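Local atomic coordinates of divalent-cation tolerance protein CutA (Thermus thermophilus, PDB entry 1NZA), a protein that is probably involved in heavy-metal resistance, forming a cytoplasmic homotrimer of the CutA family and probably binding copper ions. Residues L6-P10 and L74-T78; M1-V5 and T59-F64. All blocks are in the same frame, centred on the assembly; numbering follows the deposited sequence.

Interaction 1: L6-P10 and L74-T78; sequences LITVP and LHPYT. With NA (sodium ion), chain B.
The side chain of H75 makes the one hydrogen bond between 6-10 and 74-78. Its NE2 donates to the backbone carbonyl O of T8 at 3.0 Å, with an N-H...O angle of 162°. The donor lies in the carbonyl plane, and the oxygen sits at the edge of the imidazole, in the ring plane. On its other nitrogen the ring accepts a bond: ND1 takes the backbone N-H of Y77 at 3.2 Å, again in the ring plane. The two bonds together fix the rotation of the imidazole. With CG anti to the backbone N (chi1 -156°), the ring reaches across to strand 2-9 from a CB that does not face it.

The apolar contacts gather around this ring and beyond it. V9 CG1 lies 4.0 Å from H75 CD2. P10 CG meets P76 CG at 3.9 Å, the two proline rings running antiparallel past one another. P10 CB also packs near the phenol end of Y77, 3.8 Å from its OH. P76 CG covers one face of the Y77 ring, offset toward the rim.

The metal contact is made by T8 on the strand. T8 OG1 binds a sodium ion at 2.3 Å. Two waters and E52 of strand 47-60 are further ligands. OG1 is also hydrogen-bonded to E81.

The contact ties the end of strand 2-9 to the loop that follows helix 64-74. That NE2 donates and ND1 accepts is consistent with a neutral H75 that carries its proton on NE2. T8 thus serves the loop with its carbonyl and the sodium with its hydroxyl.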
loop_
_atom_site.group_PDB
_atom_site.type_symbol
_atom_site.label_atom_id
_atom_site.label_comp_id
_atom_site.label_asym_id
_atom_site.label_seq_id
_atom_site.Cartn_x
_atom_site.Cartn_y
_atom_site.Cartn_z
ATOM N N LEU A 6 -1.118 5.521 -5.736
ATOM C CA LEU A 6 -2.395 5.025 -5.233
ATOM C C LEU A 6 -3.519 5.881 -5.803
ATOM O O LEU A 6 -3.417 7.109 -5.841
ATOM C CB LEU A 6 -2.452 5.104 -3.703
ATOM C CG LEU A 6 -1.325 4.453 -2.897
ATOM C CD1 LEU A 6 -1.682 4.467 -1.413
ATOM C CD2 LEU A 6 -1.105 3.047 -3.365
ATOM N N ILE A 7 -4.591 5.226 -6.234
ATOM C CA ILE A 7 -5.756 5.910 -6.788
ATOM C C ILE A 7 -6.962 5.094 -6.354
ATOM O O ILE A 7 -6.932 3.869 -6.439
ATOM C CB ILE A 7 -5.750 5.909 -8.338
ATOM C CG1 ILE A 7 -4.481 6.576 -8.874
ATOM C CG2 ILE A 7 -6.981 6.655 -8.867
ATOM C CD1 ILE A 7 -4.286 6.384 -10.362
ATOM N N THR A 8 -8.007 5.742 -5.860
ATOM C CA THR A 8 -9.199 4.983 -5.509
ATOM C C THR A 8 -10.265 5.381 -6.517
ATOM O O THR A 8 -10.266 6.513 -7.012
ATOM C CB THR A 8 -9.669 5.257 -4.075
ATOM O OG1 THR A 8 -9.667 6.665 -3.830
ATOM C CG2 THR A 8 -8.749 4.562 -3.076
ATOM N N VAL A 9 -11.149 4.437 -6.835
ATOM C CA VAL A 9 -12.218 4.650 -7.804
ATOM C C VAL A 9 -13.531 4.081 -7.253
ATOM O O VAL A 9 -13.528 3.224 -6.370
ATOM C CB VAL A 9 -11.861 3.988 -9.159
ATOM C CG1 VAL A 9 -10.555 4.578 -9.697
ATOM C CG2 VAL A 9 -11.702 2.484 -8.982
ATOM N N PRO A 10 -14.675 4.552 -7.773
ATOM C CA PRO A 10 -15.997 4.108 -7.324
ATOM C C PRO A 10 -16.539 2.778 -7.832
ATOM O O PRO A 10 -17.483 2.241 -7.247
ATOM C CB PRO A 10 -16.892 5.269 -7.740
ATOM C CG PRO A 10 -16.281 5.678 -9.032
ATOM C CD PRO A 10 -14.799 5.678 -8.719
ATOM N N LEU A 74 -10.302 10.530 -17.157
ATOM C CA LEU A 74 -11.063 9.288 -17.067
ATOM C C LEU A 74 -11.869 9.165 -15.776
ATOM O O LEU A 74 -12.988 8.661 -15.789
ATOM C CB LEU A 74 -10.119 8.088 -17.193
ATOM C CG LEU A 74 -9.369 7.915 -18.520
ATOM C CD1 LEU A 74 -8.315 6.833 -18.376
ATOM C CD2 LEU A 74 -10.350 7.562 -19.633
ATOM N N HIS A 75 -11.305 9.630 -14.666
ATOM C CA HIS A 75 -11.980 9.541 -13.372
ATOM C C HIS A 75 -13.236 10.415 -13.363
ATOM O O HIS A 75 -13.201 11.578 -13.761
ATOM C CB HIS A 75 -11.018 9.968 -12.256
ATOM C CG HIS A 75 -11.364 9.412 -10.907
ATOM N ND1 HIS A 75 -12.506 9.767 -10.221
ATOM C CD2 HIS A 75 -10.701 8.541 -10.108
ATOM C CE1 HIS A 75 -12.530 9.141 -9.056
ATOM N NE2 HIS A 75 -11.445 8.392 -8.964
ATOM N N PRO A 76 -14.367 9.860 -12.898
ATOM C CA PRO A 76 -15.637 10.591 -12.847
ATOM C C PRO A 76 -15.729 11.747 -11.853
ATOM O O PRO A 76 -16.534 12.659 -12.041
ATOM C CB PRO A 76 -16.650 9.488 -12.547
ATOM C CG PRO A 76 -15.861 8.544 -11.693
ATOM C CD PRO A 76 -14.547 8.470 -12.439
ATOM N N TYR A 77 -14.909 11.719 -10.808
ATOM C CA TYR A 77 -14.948 12.769 -9.795
ATOM C C TYR A 77 -13.922 13.876 -10.028
ATOM O O TYR A 77 -12.821 13.633 -10.522
ATOM C CB TYR A 77 -14.790 12.134 -8.407
ATOM C CG TYR A 77 -15.907 11.150 -8.088
ATOM C CD1 TYR A 77 -15.775 10.210 -7.062
ATOM C CD2 TYR A 77 -17.097 11.151 -8.829
ATOM C CE1 TYR A 77 -16.799 9.293 -6.785
ATOM C CE2 TYR A 77 -18.123 10.241 -8.560
ATOM C CZ TYR A 77 -17.969 9.314 -7.539
ATOM O OH TYR A 77 -18.981 8.403 -7.284
ATOM N N THR A 78 -14.303 15.098 -9.671
ATOM C CA THR A 78 -13.457 16.271 -9.868
ATOM C C THR A 78 -12.073 16.237 -9.228
ATOM O O THR A 78 -11.079 16.522 -9.896
ATOM C CB THR A 78 -14.180 17.556 -9.409
ATOM O OG1 THR A 78 -14.567 17.432 -8.036
ATOM C CG2 THR A 78 -15.415 17.796 -10.264
HETATM NA NA NA B . -11.332 7.574 -2.541
HETATM O O HOH W 1 -9.560 7.679 -0.734
HETATM O O HOH W 2 -12.967 8.494 -1.037
#

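Interaction 2: M1-V5 and T59-F64. With SO4 (sulfate ion), chain H.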
loop_
_atom_site.group_PDB
_atom_site.type_symbol
_atom_site.label_atom_id
_atom_site.label_comp_id
_atom_site.label_asym_id
_atom_site.label_seq_id
_atom_site.Cartn_x
_atom_site.Cartn_y
_atom_site.Cartn_z
ATOM N N MET A 1 12.920 7.723 -8.189
ATOM C CA MET A 1 12.316 8.066 -9.509
ATOM C C MET A 1 11.141 7.148 -9.834
ATOM O O MET A 1 10.153 7.585 -10.429
ATOM C CB MET A 1 13.377 7.982 -10.605
ATOM C CG MET A 1 12.851 8.191 -12.013
ATOM S SD MET A 1 12.918 6.658 -12.954
ATOM C CE MET A 1 14.671 6.307 -12.809
ATOM N N GLU A 2 11.248 5.876 -9.455
ATOM C CA GLU A 2 10.146 4.946 -9.692
ATOM C C GLU A 2 9.178 5.192 -8.545
ATOM O O GLU A 2 9.599 5.530 -7.441
ATOM C CB GLU A 2 10.617 3.492 -9.670
ATOM C CG GLU A 2 11.679 3.150 -10.697
ATOM C CD GLU A 2 13.084 3.359 -10.170
ATOM O OE1 GLU A 2 14.043 2.920 -10.835
ATOM O OE2 GLU A 2 13.229 3.963 -9.088
ATOM N N GLU A 3 7.889 5.019 -8.802
ATOM C CA GLU A 3 6.883 5.278 -7.779
ATOM C C GLU A 3 5.725 4.301 -7.830
ATOM O O GLU A 3 5.464 3.691 -8.866
ATOM C CB GLU A 3 6.293 6.676 -7.970
ATOM C CG GLU A 3 7.233 7.837 -7.733
ATOM C CD GLU A 3 6.617 9.165 -8.149
ATOM O OE1 GLU A 3 6.881 10.181 -7.474
ATOM O OE2 GLU A 3 5.877 9.196 -9.157
ATOM N N VAL A 4 5.049 4.152 -6.692
ATOM C CA VAL A 4 3.847 3.327 -6.609
ATOM C C VAL A 4 2.765 4.371 -6.339
ATOM O O VAL A 4 2.752 5.008 -5.280
ATOM C CB VAL A 4 3.874 2.331 -5.434
ATOM C CG1 VAL A 4 2.500 1.666 -5.299
ATOM C CG2 VAL A 4 4.936 1.260 -5.671
ATOM N N VAL A 5 1.883 4.570 -7.312
ATOM C CA VAL A 5 0.818 5.556 -7.185
ATOM C C VAL A 5 -0.488 4.927 -6.748
ATOM O O VAL A 5 -0.909 3.911 -7.304
ATOM C CB VAL A 5 0.613 6.295 -8.525
ATOM C CG1 VAL A 5 -0.626 7.159 -8.475
ATOM C CG2 VAL A 5 1.832 7.152 -8.821
ATOM N N THR A 59 4.853 3.276 -11.719
ATOM C CA THR A 59 5.236 4.244 -12.743
ATOM C C THR A 59 6.503 5.017 -12.362
ATOM O O THR A 59 7.282 4.557 -11.530
ATOM C CB THR A 59 4.064 5.219 -12.977
ATOM O OG1 THR A 59 4.371 6.120 -14.049
ATOM C CG2 THR A 59 3.774 5.999 -11.710
ATOM N N THR A 60 6.713 6.176 -12.985
ATOM C CA THR A 60 7.888 7.002 -12.699
ATOM C C THR A 60 7.509 8.477 -12.553
ATOM O O THR A 60 6.432 8.904 -12.974
ATOM C CB THR A 60 8.941 6.898 -13.820
ATOM O OG1 THR A 60 8.447 7.546 -14.997
ATOM C CG2 THR A 60 9.236 5.450 -14.142
ATOM N N THR A 61 8.403 9.258 -11.956
ATOM C CA THR A 61 8.150 10.680 -11.763
ATOM C C THR A 61 8.031 11.412 -13.098
ATOM O O THR A 61 7.372 12.446 -13.187
ATOM C CB THR A 61 9.271 11.343 -10.942
ATOM O OG1 THR A 61 10.543 11.027 -11.525
ATOM C CG2 THR A 61 9.235 10.853 -9.509
ATOM N N HIS A 62 8.665 10.874 -14.133
ATOM C CA HIS A 62 8.606 11.508 -15.444
ATOM C C HIS A 62 7.243 11.327 -16.103
ATOM O O HIS A 62 6.786 12.194 -16.851
ATOM C CB HIS A 62 9.701 10.956 -16.362
ATOM C CG HIS A 62 9.705 11.565 -17.731
ATOM N ND1 HIS A 62 8.788 11.222 -18.702
ATOM C CD2 HIS A 62 10.497 12.515 -18.282
ATOM C CE1 HIS A 62 9.015 11.933 -19.792
ATOM N NE2 HIS A 62 10.047 12.726 -19.563
ATOM N N ALA A 63 6.596 10.202 -15.822
ATOM C CA ALA A 63 5.287 9.921 -16.396
ATOM C C ALA A 63 4.163 10.492 -15.544
ATOM O O ALA A 63 3.083 10.783 -16.051
ATOM C CB ALA A 63 5.099 8.411 -16.555
ATOM N N PHE A 64 4.428 10.673 -14.253
ATOM C CA PHE A 64 3.416 11.173 -13.327
ATOM C C PHE A 64 2.579 12.361 -13.799
ATOM O O PHE A 64 1.355 12.332 -13.693
ATOM C CB PHE A 64 4.042 11.513 -11.969
ATOM C CG PHE A 64 3.025 11.727 -10.884
ATOM C CD1 PHE A 64 2.263 10.661 -10.412
ATOM C CD2 PHE A 64 2.799 12.994 -10.363
ATOM C CE1 PHE A 64 1.288 10.851 -9.445
ATOM C CE2 PHE A 64 1.820 13.199 -9.390
ATOM C CZ PHE A 64 1.063 12.122 -8.928
HETATM S S SO4 H . 16.658 4.971 -7.462
HETATM O O1 SO4 H . 15.149 5.245 -7.993
HETATM O O2 SO4 H . 16.779 3.528 -7.412
HETATM O O3 SO4 H . 17.523 5.527 -8.266
HETATM O O4 SO4 H . 16.622 5.493 -6.120
#
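Three backbone hydrogen bonds join M1-V5 to T59-F64, at one end of the antiparallel sheet of the ferredoxin-like, GlnB-related CutA fold. E3 and T59 form a hydrogen-bonded pair. E3 N donates to T59 O at 2.8 Å, and T59 N donates to E3 O at 2.9 Å. E2 and T60 are the next, non-hydrogen-bonded pair. Past it, T61 N donates to M1 O at 2.9 Å, which carries the pairing one residue past the end of strand 47-60. M1 O also receives a CA-H...O contact from T60.

At the chain start, M1 N makes a weak hydrogen bond to a sulfate ion, probably from the crystallisation liquor. The carboxylate of E2 lies beside the same ion, and its OE1 forms a salt bridge with R99.

The E3 side chain leaves its strand on the same face as T59. Its chain, extended beyond CG, carries the carboxylate over to T61, and the two side chains cross at about a right angle. OE1 comes 3.2 Å from the methyl T61 CG2. E89 of the second subunit lies near OE1 too, a like charge that could raise the pKa of E3.

Apolar packing follows. M1 runs alongside T60 in the same direction, with M1 SD 4.1 Å from T60 CG2. The hydroxyl of T59 is turned to L27 O, anti to its own backbone N (chi1 -176°), and its methyl meets V5. V5 CG2 touches two partners: T59 CG2 at 3.7 Å and the ring carbon F64 CE1 at 3.8 Å.

Overall arrangement
Both interactions use strand 2-9, and their first segments follow each other directly in sequence. Their centres lie 18 Å apart, on opposite sides of the chain's centre, and they do not otherwise touch. Interaction 2 pairs the start of the strand with the end of its sheet neighbour, 47-60. Interaction 1 fastens the strand's other end to the loop after helix 64-74. Helix 64-74 joins their second segments: 59-64 leads into it and 74-78 leaves it. Interaction 1 supplies T8 to a sodium site; the side chain of V5 in interaction 2 is about 12 Å from that same ion. Both contacts also touch the second subunit of the trimer.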